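Local coordinates for FdtA domain-containing protein (Helicobacter canadensis MIT 98-5491, PDB 7N67) that acts as a sugar 3,4-ketoisomerase, probably converting a dTDP-linked keto sugar on the route to an unusual formylated sugar, at residues H73-Q78 / I111-W116; I27-A32 / P105-F110; G85-V90 / R120-G125. All coordinates share one frame; numbering follows the deposited sequence.

Overall arrangement
The three interactions sample both sheets of one cupin-like fold. Interaction 2 joins strands 25-35 and 107-111 within the six-stranded antiparallel sheet, and interaction 3 joins strand 87-92 to the end of 116-120 in the five-stranded one. Interaction 1 pairs the loops that lead from one sheet to the other. Interaction 3 has the largest share of buried residues, yet carries a charged cluster at its edge. Interaction 2 relies on backbone bonds and apolar side chains, whereas interaction 1 combines a surface salt bridge with water-bridged carbonyls. Leu-109 of interaction 2 packs on Ile-89 of interaction 3, and Phe-110 packs against Glu-77 and Gln-78 of interaction 1.

Interaction 1. Residues H73-Q78 / I111-W116; sequences HKELEQ and IGKNMW
Lys-113 gives up more surface to residues 73-78 than any other residue here, because its side chain is laid along the turn they make. With CG anti to the carbonyl carbon (chi1 -68°) and all later torsions near 180°, it stretches past two carbonyls: Lys-113 CB is 3.3 Å from Lys-74 O, and Lys-113 CE 3.5 Å from Glu-75 O. Its end forms a salt bridge, Lys-113 NZ to Glu-75 OE2 at 2.7 Å, approaching that oxygen nearly head-on. Both residues are exposed, so solvent probably screens the pair. Asn-114 follows in a left-handed backbone conformation; Asn-114 N donates to His-73 O at 2.8 Å, and its amide ND2 rests against the backbone of Lys-74.

At the other end Ile-111 and Gln-78 form an antiparallel hydrogen-bonded pair, with Ile-111 N to Gln-78 O at 2.9 Å and Gln-78 N to Ile-111 O at 3.1 Å. Between the two ends the direct backbone bonds lapse and two waters bridge polar backbone atoms: one links Leu-76 O with Ile-111 O, the other joins His-73 O, Gly-112 O and Met-115 N.

Gln-78 NE2 and His-73 NE2 turn to Tyr-57 and His-71 of the dTDP pocket. Ile-111 packs on Leu-91 of strand 87-92 and Arg-117 of strand 116-120, while Lys-74 and Asn-114 touch Met-151 of helix 145-152.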
loop_
_atom_site.group_PDB
_atom_site.type_symbol
_atom_site.label_atom_id
_atom_site.label_comp_id
_atom_site.label_asym_id
_atom_site.label_seq_id
_atom_site.Cartn_x
_atom_site.Cartn_y
_atom_site.Cartn_z
ATOM N N HIS B 73 -28.990 -6.879 -5.305
ATOM C CA HIS B 73 -29.168 -6.973 -6.782
ATOM C C HIS B 73 -29.860 -8.296 -7.079
ATOM O O HIS B 73 -29.392 -9.305 -6.534
ATOM C CB HIS B 73 -27.792 -6.866 -7.459
ATOM C CG HIS B 73 -26.981 -5.754 -6.886
ATOM N ND1 HIS B 73 -26.909 -4.505 -7.479
ATOM C CD2 HIS B 73 -26.270 -5.675 -5.739
ATOM C CE1 HIS B 73 -26.155 -3.715 -6.735
ATOM N NE2 HIS B 73 -25.762 -4.408 -5.649
ATOM N N LYS B 74 -30.939 -8.277 -7.869
ATOM C CA LYS B 74 -31.704 -9.498 -8.242
ATOM C C LYS B 74 -30.855 -10.338 -9.214
ATOM O O LYS B 74 -30.852 -11.564 -9.063
ATOM C CB LYS B 74 -33.079 -9.116 -8.803
ATOM C CG LYS B 74 -33.998 -8.345 -7.849
ATOM C CD LYS B 74 -35.182 -7.624 -8.520
ATOM C CE LYS B 74 -36.537 -8.277 -8.308
ATOM N NZ LYS B 74 -36.484 -9.755 -8.420
ATOM N N GLU B 75 -30.099 -9.700 -10.124
ATOM C CA GLU B 75 -29.428 -10.376 -11.281
ATOM C C GLU B 75 -27.884 -10.333 -11.160
ATOM O O GLU B 75 -27.217 -11.408 -11.345
ATOM C CB GLU B 75 -29.961 -9.752 -12.581
ATOM C CG GLU B 75 -30.795 -10.686 -13.450
ATOM C CD GLU B 75 -31.486 -11.864 -12.773
ATOM O OE1 GLU B 75 -32.442 -11.623 -12.013
ATOM O OE2 GLU B 75 -31.060 -13.025 -13.018
ATOM N N LEU B 76 -27.323 -9.169 -10.825
ATOM C CA LEU B 76 -25.861 -8.910 -10.877
ATOM C C LEU B 76 -25.110 -9.914 -9.995
ATOM O O LEU B 76 -25.407 -9.973 -8.789
ATOM C CB LEU B 76 -25.571 -7.472 -10.434
ATOM C CG LEU B 76 -24.127 -7.022 -10.657
ATOM C CD1 LEU B 76 -23.805 -6.953 -12.147
ATOM C CD2 LEU B 76 -23.873 -5.676 -9.993
ATOM N N GLU B 77 -24.181 -10.678 -10.589
ATOM C CA GLU B 77 -23.212 -11.530 -9.849
ATOM C C GLU B 77 -21.895 -10.754 -9.828
ATOM O O GLU B 77 -21.651 -10.009 -10.789
ATOM C CB GLU B 77 -23.111 -12.919 -10.477
ATOM C CG GLU B 77 -24.401 -13.714 -10.426
ATOM C CD GLU B 77 -24.286 -15.174 -10.839
ATOM O OE1 GLU B 77 -25.096 -15.979 -10.363
ATOM O OE2 GLU B 77 -23.400 -15.511 -11.639
ATOM N N GLN B 78 -21.134 -10.826 -8.735
ATOM C CA GLN B 78 -19.851 -10.087 -8.577
ATOM C C GLN B 78 -18.787 -11.043 -8.036
ATOM O O GLN B 78 -19.165 -12.038 -7.388
ATOM C CB GLN B 78 -20.017 -8.889 -7.643
ATOM C CG GLN B 78 -20.851 -7.751 -8.222
ATOM C CD GLN B 78 -20.791 -6.546 -7.315
ATOM O OE1 GLN B 78 -20.440 -6.654 -6.149
ATOM N NE2 GLN B 78 -21.112 -5.376 -7.833
ATOM N N ILE B 111 -20.122 -13.395 -4.961
ATOM C CA ILE B 111 -21.409 -12.984 -4.345
ATOM C C ILE B 111 -22.494 -13.128 -5.413
ATOM O O ILE B 111 -22.491 -12.336 -6.370
ATOM C CB ILE B 111 -21.307 -11.547 -3.810
ATOM C CG1 ILE B 111 -20.212 -11.434 -2.747
ATOM C CG2 ILE B 111 -22.665 -11.069 -3.308
ATOM C CD1 ILE B 111 -19.938 -10.030 -2.295
ATOM N N GLY B 112 -23.394 -14.093 -5.235
ATOM C CA GLY B 112 -24.482 -14.382 -6.184
ATOM C C GLY B 112 -25.646 -13.408 -6.076
ATOM O O GLY B 112 -25.457 -12.245 -5.661
ATOM N N LYS B 113 -26.826 -13.896 -6.455
ATOM C CA LYS B 113 -28.055 -13.097 -6.678
ATOM C C LYS B 113 -28.789 -12.884 -5.357
ATOM O O LYS B 113 -28.636 -13.719 -4.435
ATOM C CB LYS B 113 -28.966 -13.840 -7.658
ATOM C CG LYS B 113 -28.440 -13.935 -9.079
ATOM C CD LYS B 113 -29.394 -14.595 -10.053
ATOM C CE LYS B 113 -28.896 -14.433 -11.474
ATOM N NZ LYS B 113 -29.656 -15.266 -12.433
ATOM N N ASN B 114 -29.598 -11.827 -5.284
ATOM C CA ASN B 114 -30.480 -11.592 -4.120
ATOM C C ASN B 114 -29.616 -11.663 -2.854
ATOM O O ASN B 114 -30.019 -12.366 -1.907
ATOM C CB ASN B 114 -31.628 -12.612 -4.077
ATOM C CG ASN B 114 -32.432 -12.667 -5.360
ATOM O OD1 ASN B 114 -32.688 -13.748 -5.886
ATOM N ND2 ASN B 114 -32.824 -11.519 -5.878
ATOM N N MET B 115 -28.452 -10.997 -2.872
ATOM C CA MET B 115 -27.512 -10.901 -1.725
ATOM C C MET B 115 -27.305 -9.432 -1.359
ATOM O O MET B 115 -26.786 -8.678 -2.190
ATOM C CB MET B 115 -26.157 -11.524 -2.069
ATOM C CG MET B 115 -26.142 -13.043 -2.016
ATOM S SD MET B 115 -26.118 -13.705 -0.332
ATOM C CE MET B 115 -24.517 -13.145 0.235
ATOM N N TRP B 116 -27.730 -9.036 -0.165
ATOM C CA TRP B 116 -27.346 -7.754 0.470
ATOM C C TRP B 116 -25.901 -7.887 0.929
ATOM O O TRP B 116 -25.539 -8.992 1.422
ATOM C CB TRP B 116 -28.274 -7.443 1.646
ATOM C CG TRP B 116 -27.994 -6.144 2.333
ATOM C CD1 TRP B 116 -27.174 -5.950 3.402
ATOM C CD2 TRP B 116 -28.557 -4.858 2.017
ATOM N NE1 TRP B 116 -27.170 -4.629 3.762
ATOM C CE2 TRP B 116 -28.010 -3.933 2.927
ATOM C CE3 TRP B 116 -29.445 -4.394 1.046
ATOM C CZ2 TRP B 116 -28.363 -2.587 2.925
ATOM C CZ3 TRP B 116 -29.783 -3.058 1.033
ATOM C CH2 TRP B 116 -29.240 -2.166 1.955
HETATM O O HOH W 1 -26.727 -9.914 -5.243
HETATM O O HOH W 2 -23.730 -9.768 -6.732
#

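Interaction 2. Residues I27-A32 / P105-F110; sequences ILNFDA and PNIGLF
Ile-27 and Leu-109 face each other as an antiparallel non-hydrogen-bonded pair, their side chains crossing at an angle so that Ile-27 CD1 lies 4.2 Å from Leu-109 CD1. The tighter apolar touch is diagonal: Ile-27 CG2 comes within 3.9 Å of Ile-107 CG2, each being the branch anti to its own backbone nitrogen. Ile-107 in turn runs alongside Asn-29, its cross-strand partner, pointing the same way, with Asn-29 OD1 3.8 Å from Ile-107 CG1. These four residues share one face of the strand pair. There Ile-27 and Leu-109 touch Ile-100 of strand 98-102, Ile-107 and Leu-109 touch its Leu-102, and Asn-29 is exposed.

Leu-28 points to the reverse side. The backbone between it and Gly-108 is closed by two bonds: Leu-28 N to Gly-108 O (2.8 Å) and Gly-108 N to Leu-28 O (2.7 Å). The second lies in the carbonyl plane, whereas in the first the donor stands 42° above it. The strand axes run 147° apart. Together with strands 38-44 and 78-84 the pair belongs to the six-stranded antiparallel sheet of the cupin-like fold. Beyond the regular pairing, Phe-30 N still reaches Asn-106 O at 2.9 Å.

Phe-30 is deposited in two conformations. In the conformer described its ring approaches Gly-108 obliquely, coming close because no side chain stands in the way: Phe-30 CZ is 4.0 Å from Gly-108 CA. Pro-105 O meets the ring at its edge, and this same oxygen accepts a hydrogen bond from Tyr-58 OH of a neighbouring subunit, whose side chain also packs on Phe-30. On the Leu-28 side, Leu-28 CD1 obliquely approaches Phe-110 CB, and both residues rest on Val-79 of strand 78-84.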
loop_
_atom_site.group_PDB
_atom_site.type_symbol
_atom_site.label_atom_id
_atom_site.label_comp_id
_atom_site.label_asym_id
_atom_site.label_seq_id
_atom_site.Cartn_x
_atom_site.Cartn_y
_atom_site.Cartn_z
ATOM N N ILE B 27 -15.954 -18.655 -1.526
ATOM C CA ILE B 27 -14.529 -18.265 -1.356
ATOM C C ILE B 27 -13.776 -18.845 -2.555
ATOM O O ILE B 27 -13.867 -20.060 -2.752
ATOM C CB ILE B 27 -13.920 -18.781 -0.035
ATOM C CG1 ILE B 27 -14.803 -18.506 1.186
ATOM C CG2 ILE B 27 -12.509 -18.225 0.149
ATOM C CD1 ILE B 27 -14.940 -17.057 1.531
ATOM N N LEU B 28 -13.060 -18.004 -3.307
ATOM C CA LEU B 28 -12.253 -18.435 -4.478
ATOM C C LEU B 28 -10.774 -18.348 -4.089
ATOM O O LEU B 28 -10.338 -17.265 -3.664
ATOM C CB LEU B 28 -12.595 -17.543 -5.672
ATOM C CG LEU B 28 -14.085 -17.431 -5.996
ATOM C CD1 LEU B 28 -14.332 -16.378 -7.062
ATOM C CD2 LEU B 28 -14.658 -18.762 -6.450
ATOM N N ASN B 29 -10.068 -19.475 -4.133
ATOM C CA ASN B 29 -8.606 -19.543 -3.903
ATOM C C ASN B 29 -7.919 -19.497 -5.262
ATOM O O ASN B 29 -8.180 -20.378 -6.045
ATOM C CB ASN B 29 -8.228 -20.811 -3.148
ATOM C CG ASN B 29 -8.898 -20.854 -1.797
ATOM O OD1 ASN B 29 -8.708 -19.947 -0.992
ATOM N ND2 ASN B 29 -9.679 -21.891 -1.554
ATOM N N PHE B 30 -7.075 -18.506 -5.517
ATOM C CA PHE B 30 -6.465 -18.272 -6.848
ATOM C C PHE B 30 -5.058 -18.876 -6.861
ATOM O O PHE B 30 -4.386 -18.823 -5.823
ATOM C CB PHE B 30 -6.458 -16.775 -7.169
ATOM C CG PHE B 30 -7.823 -16.150 -7.329
ATOM C CD1 PHE B 30 -8.893 -16.889 -7.806
ATOM C CD2 PHE B 30 -8.031 -14.812 -7.037
ATOM C CE1 PHE B 30 -10.140 -16.308 -7.967
ATOM C CE2 PHE B 30 -9.279 -14.232 -7.198
ATOM C CZ PHE B 30 -10.332 -14.979 -7.665
ATOM N N ASP B 31 -4.659 -19.445 -8.003
ATOM C CA ASP B 31 -3.280 -19.952 -8.258
ATOM C C ASP B 31 -2.473 -18.770 -8.808
ATOM O O ASP B 31 -2.940 -18.094 -9.760
ATOM C CB ASP B 31 -3.260 -21.171 -9.191
ATOM C CG ASP B 31 -3.953 -22.405 -8.620
ATOM O OD1 ASP B 31 -3.705 -22.729 -7.438
ATOM O OD2 ASP B 31 -4.753 -23.023 -9.356
ATOM N N ALA B 32 -1.340 -18.497 -8.173
ATOM C CA ALA B 32 -0.455 -17.359 -8.494
ATOM C C ALA B 32 0.788 -17.922 -9.183
ATOM O O ALA B 32 1.224 -18.999 -8.761
ATOM C CB ALA B 32 -0.132 -16.602 -7.223
ATOM N N PRO B 105 -4.436 -10.686 -1.536
ATOM C CA PRO B 105 -4.820 -10.622 -2.946
ATOM C C PRO B 105 -5.074 -11.966 -3.644
ATOM O O PRO B 105 -5.597 -11.920 -4.752
ATOM C CB PRO B 105 -3.619 -9.920 -3.598
ATOM C CG PRO B 105 -2.460 -10.315 -2.720
ATOM C CD PRO B 105 -3.028 -10.336 -1.315
ATOM N N ASN B 106 -4.749 -13.111 -3.026
ATOM C CA ASN B 106 -4.878 -14.438 -3.704
ATOM C C ASN B 106 -6.187 -15.149 -3.342
ATOM O O ASN B 106 -6.348 -16.329 -3.752
ATOM C CB ASN B 106 -3.688 -15.363 -3.449
ATOM C CG ASN B 106 -3.567 -15.827 -2.023
ATOM O OD1 ASN B 106 -4.006 -15.160 -1.100
ATOM N ND2 ASN B 106 -2.951 -16.970 -1.850
ATOM N N ILE B 107 -7.091 -14.468 -2.635
ATOM C CA ILE B 107 -8.442 -14.983 -2.291
ATOM C C ILE B 107 -9.444 -14.020 -2.933
ATOM O O ILE B 107 -9.148 -12.823 -3.018
ATOM C CB ILE B 107 -8.570 -15.147 -0.758
ATOM C CG1 ILE B 107 -7.751 -16.350 -0.274
ATOM C CG2 ILE B 107 -10.018 -15.259 -0.314
ATOM C CD1 ILE B 107 -7.509 -16.426 1.231
ATOM N N GLY B 108 -10.524 -14.553 -3.485
ATOM C CA GLY B 108 -11.638 -13.768 -4.028
ATOM C C GLY B 108 -12.937 -14.207 -3.383
ATOM O O GLY B 108 -12.935 -15.275 -2.738
ATOM N N LEU B 109 -14.003 -13.422 -3.529
ATOM C CA LEU B 109 -15.324 -13.732 -2.917
ATOM C C LEU B 109 -16.385 -13.550 -3.995
ATOM O O LEU B 109 -16.602 -12.399 -4.437
ATOM C CB LEU B 109 -15.599 -12.833 -1.704
ATOM C CG LEU B 109 -17.008 -12.925 -1.128
ATOM C CD1 LEU B 109 -17.255 -14.310 -0.562
ATOM C CD2 LEU B 109 -17.244 -11.865 -0.054
ATOM N N PHE B 110 -16.957 -14.663 -4.439
ATOM C CA PHE B 110 -18.093 -14.651 -5.373
ATOM C C PHE B 110 -19.302 -14.341 -4.511
ATOM O O PHE B 110 -19.381 -14.955 -3.441
ATOM C CB PHE B 110 -18.253 -15.982 -6.105
ATOM C CG PHE B 110 -19.559 -16.123 -6.843
ATOM C CD1 PHE B 110 -20.618 -16.814 -6.280
ATOM C CD2 PHE B 110 -19.731 -15.544 -8.089
ATOM C CE1 PHE B 110 -21.815 -16.944 -6.971
ATOM C CE2 PHE B 110 -20.926 -15.680 -8.775
ATOM C CZ PHE B 110 -21.967 -16.378 -8.216
#

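Interaction 3. Residues G85-V90 / R120-G125; sequences GSCEIV and RNFSYG
In the five-stranded antiparallel sheet of the cupin-like fold, strand 87-92 pairs with the end of strand 116-120 through Glu-88 and Arg-120, beyond which the second chain departs from strand geometry. Glu-88 N donates to Arg-120 O (2.7 Å) and Arg-120 N to Glu-88 O (2.9 Å). The next link, Ser-123 N to Ser-86 O, spans two residues on one chain but three on the other, so one extra residue is accommodated, consistent with the left-handed backbone of Asn-121. Ser-123 OG then accepts from Ser-86 N at 2.9 Å. In the conformer described, Ser-86 OG bonds Ser-86 of a neighbouring subunit and a water that also reaches Asn-121 O. Phe-122 CB points away, yet its ring meets Cys-87: Phe-122 CD2 is 3.4 Å from Cys-87 CB, and Cys-87 SG sits 4.3 Å from the ring centroid, an oblique sulfur-aromatic contact.

Extended from a CG anti to the backbone nitrogen (chi1 -171°), Glu-88 runs alongside Arg-120 and Asn-121, both touched by a crystal neighbour. Asn-121 ND2 meets Glu-88 OE2 at 2.8 Å. Arg-120 NH2 and Glu-88 OE1 form a salt bridge of 2.8 Å whose hydrogen bond is weak, bent to 127°, with carboxylate and guanidinium planes 87° apart. Val-90 CG2 covers the centre of one guanidinium face, 3.4 Å above its plane. Ser-99 OG also bonds Glu-88 OE1. Partners from three residues thus gather round one carboxylate, which would favour its ionised form.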
loop_
_atom_site.group_PDB
_atom_site.type_symbol
_atom_site.label_atom_id
_atom_site.label_comp_id
_atom_site.label_asym_id
_atom_site.label_seq_id
_atom_site.Cartn_x
_atom_site.Cartn_y
_atom_site.Cartn_z
ATOM N N GLY B 85 -4.537 -4.245 1.493
ATOM C CA GLY B 85 -5.112 -4.099 2.841
ATOM C C GLY B 85 -6.246 -5.068 3.053
ATOM O O GLY B 85 -6.300 -6.112 2.359
ATOM N N SER B 86 -7.124 -4.747 3.991
ATOM C CA SER B 86 -8.175 -5.669 4.464
ATOM C C SER B 86 -9.496 -4.932 4.481
ATOM O O SER B 86 -9.515 -3.682 4.683
ATOM C CB SER B 86 -7.871 -6.199 5.852
ATOM O OG SER B 86 -7.921 -5.159 6.832
ATOM N N CYS B 87 -10.569 -5.695 4.379
ATOM C CA CYS B 87 -11.870 -5.228 4.881
ATOM C C CYS B 87 -12.724 -6.422 5.293
ATOM O O CYS B 87 -12.308 -7.570 5.066
ATOM C CB CYS B 87 -12.532 -4.311 3.864
ATOM S SG CYS B 87 -13.686 -5.160 2.773
ATOM N N GLU B 88 -13.831 -6.132 5.969
ATOM C CA GLU B 88 -14.813 -7.141 6.408
ATOM C C GLU B 88 -16.032 -7.056 5.489
ATOM O O GLU B 88 -16.781 -6.068 5.593
ATOM C CB GLU B 88 -15.172 -6.917 7.875
ATOM C CG GLU B 88 -16.000 -8.052 8.428
ATOM C CD GLU B 88 -16.507 -7.813 9.833
ATOM O OE1 GLU B 88 -17.487 -8.485 10.226
ATOM O OE2 GLU B 88 -15.928 -6.946 10.519
ATOM N N ILE B 89 -16.221 -8.064 4.637
ATOM C CA ILE B 89 -17.465 -8.214 3.821
ATOM C C ILE B 89 -18.543 -8.810 4.718
ATOM O O ILE B 89 -18.277 -9.860 5.304
ATOM C CB ILE B 89 -17.267 -9.077 2.561
ATOM C CG1 ILE B 89 -15.994 -8.722 1.785
ATOM C CG2 ILE B 89 -18.506 -8.980 1.685
ATOM C CD1 ILE B 89 -15.879 -7.270 1.433
ATOM N N VAL B 90 -19.702 -8.150 4.803
ATOM C CA VAL B 90 -20.888 -8.635 5.568
ATOM C C VAL B 90 -22.018 -8.912 4.574
ATOM O O VAL B 90 -22.465 -7.976 3.883
ATOM C CB VAL B 90 -21.345 -7.652 6.665
ATOM C CG1 VAL B 90 -22.390 -8.289 7.569
ATOM C CG2 VAL B 90 -20.182 -7.129 7.491
ATOM N N ARG B 120 -16.952 -3.184 5.528
ATOM C CA ARG B 120 -16.594 -2.302 6.667
ATOM C C ARG B 120 -15.210 -2.679 7.212
ATOM O O ARG B 120 -14.606 -3.660 6.717
ATOM C CB ARG B 120 -17.695 -2.402 7.719
ATOM C CG ARG B 120 -18.118 -3.827 8.033
ATOM C CD ARG B 120 -19.050 -3.883 9.227
ATOM N NE ARG B 120 -18.822 -5.087 10.019
ATOM C CZ ARG B 120 -19.780 -5.794 10.625
ATOM N NH1 ARG B 120 -21.055 -5.433 10.512
ATOM N NH2 ARG B 120 -19.444 -6.867 11.324
ATOM N N ASN B 121 -14.694 -1.872 8.141
ATOM C CA ASN B 121 -13.366 -2.080 8.779
ATOM C C ASN B 121 -12.289 -2.142 7.688
ATOM O O ASN B 121 -11.370 -2.960 7.792
ATOM C CB ASN B 121 -13.402 -3.312 9.689
ATOM C CG ASN B 121 -14.476 -3.169 10.748
ATOM O OD1 ASN B 121 -14.630 -2.091 11.317
ATOM N ND2 ASN B 121 -15.227 -4.231 11.013
ATOM N N PHE B 122 -12.441 -1.318 6.655
ATOM C CA PHE B 122 -11.411 -1.089 5.626
ATOM C C PHE B 122 -10.161 -0.639 6.363
ATOM O O PHE B 122 -10.279 0.290 7.151
ATOM C CB PHE B 122 -11.818 0.002 4.638
ATOM C CG PHE B 122 -12.666 -0.459 3.485
ATOM C CD1 PHE B 122 -13.991 -0.057 3.373
ATOM C CD2 PHE B 122 -12.128 -1.274 2.496
ATOM C CE1 PHE B 122 -14.760 -0.470 2.300
ATOM C CE2 PHE B 122 -12.903 -1.692 1.431
ATOM C CZ PHE B 122 -14.214 -1.292 1.334
ATOM N N SER B 123 -9.008 -1.240 6.093
ATOM C CA SER B 123 -7.722 -0.640 6.509
ATOM C C SER B 123 -7.545 0.660 5.722
ATOM O O SER B 123 -8.087 0.783 4.621
ATOM C CB SER B 123 -6.560 -1.579 6.345
ATOM O OG SER B 123 -6.511 -2.111 5.044
ATOM N N TYR B 124 -6.812 1.605 6.281
ATOM C CA TYR B 124 -6.694 2.964 5.719
ATOM C C TYR B 124 -5.990 2.875 4.358
ATOM O O TYR B 124 -4.864 2.316 4.257
ATOM C CB TYR B 124 -6.007 3.883 6.722
ATOM C CG TYR B 124 -6.062 5.325 6.324
ATOM C CD1 TYR B 124 -7.064 6.158 6.810
ATOM C CD2 TYR B 124 -5.154 5.833 5.411
ATOM C CE1 TYR B 124 -7.142 7.486 6.424
ATOM C CE2 TYR B 124 -5.219 7.155 5.011
ATOM C CZ TYR B 124 -6.205 7.978 5.532
ATOM O OH TYR B 124 -6.263 9.276 5.145
ATOM N N GLY B 125 -6.685 3.362 3.323
ATOM C CA GLY B 125 -6.214 3.355 1.929
ATOM C C GLY B 125 -6.343 1.989 1.270
ATOM O O GLY B 125 -5.792 1.852 0.175
HETATM O O HOH W 3 -10.477 -5.581 7.828
#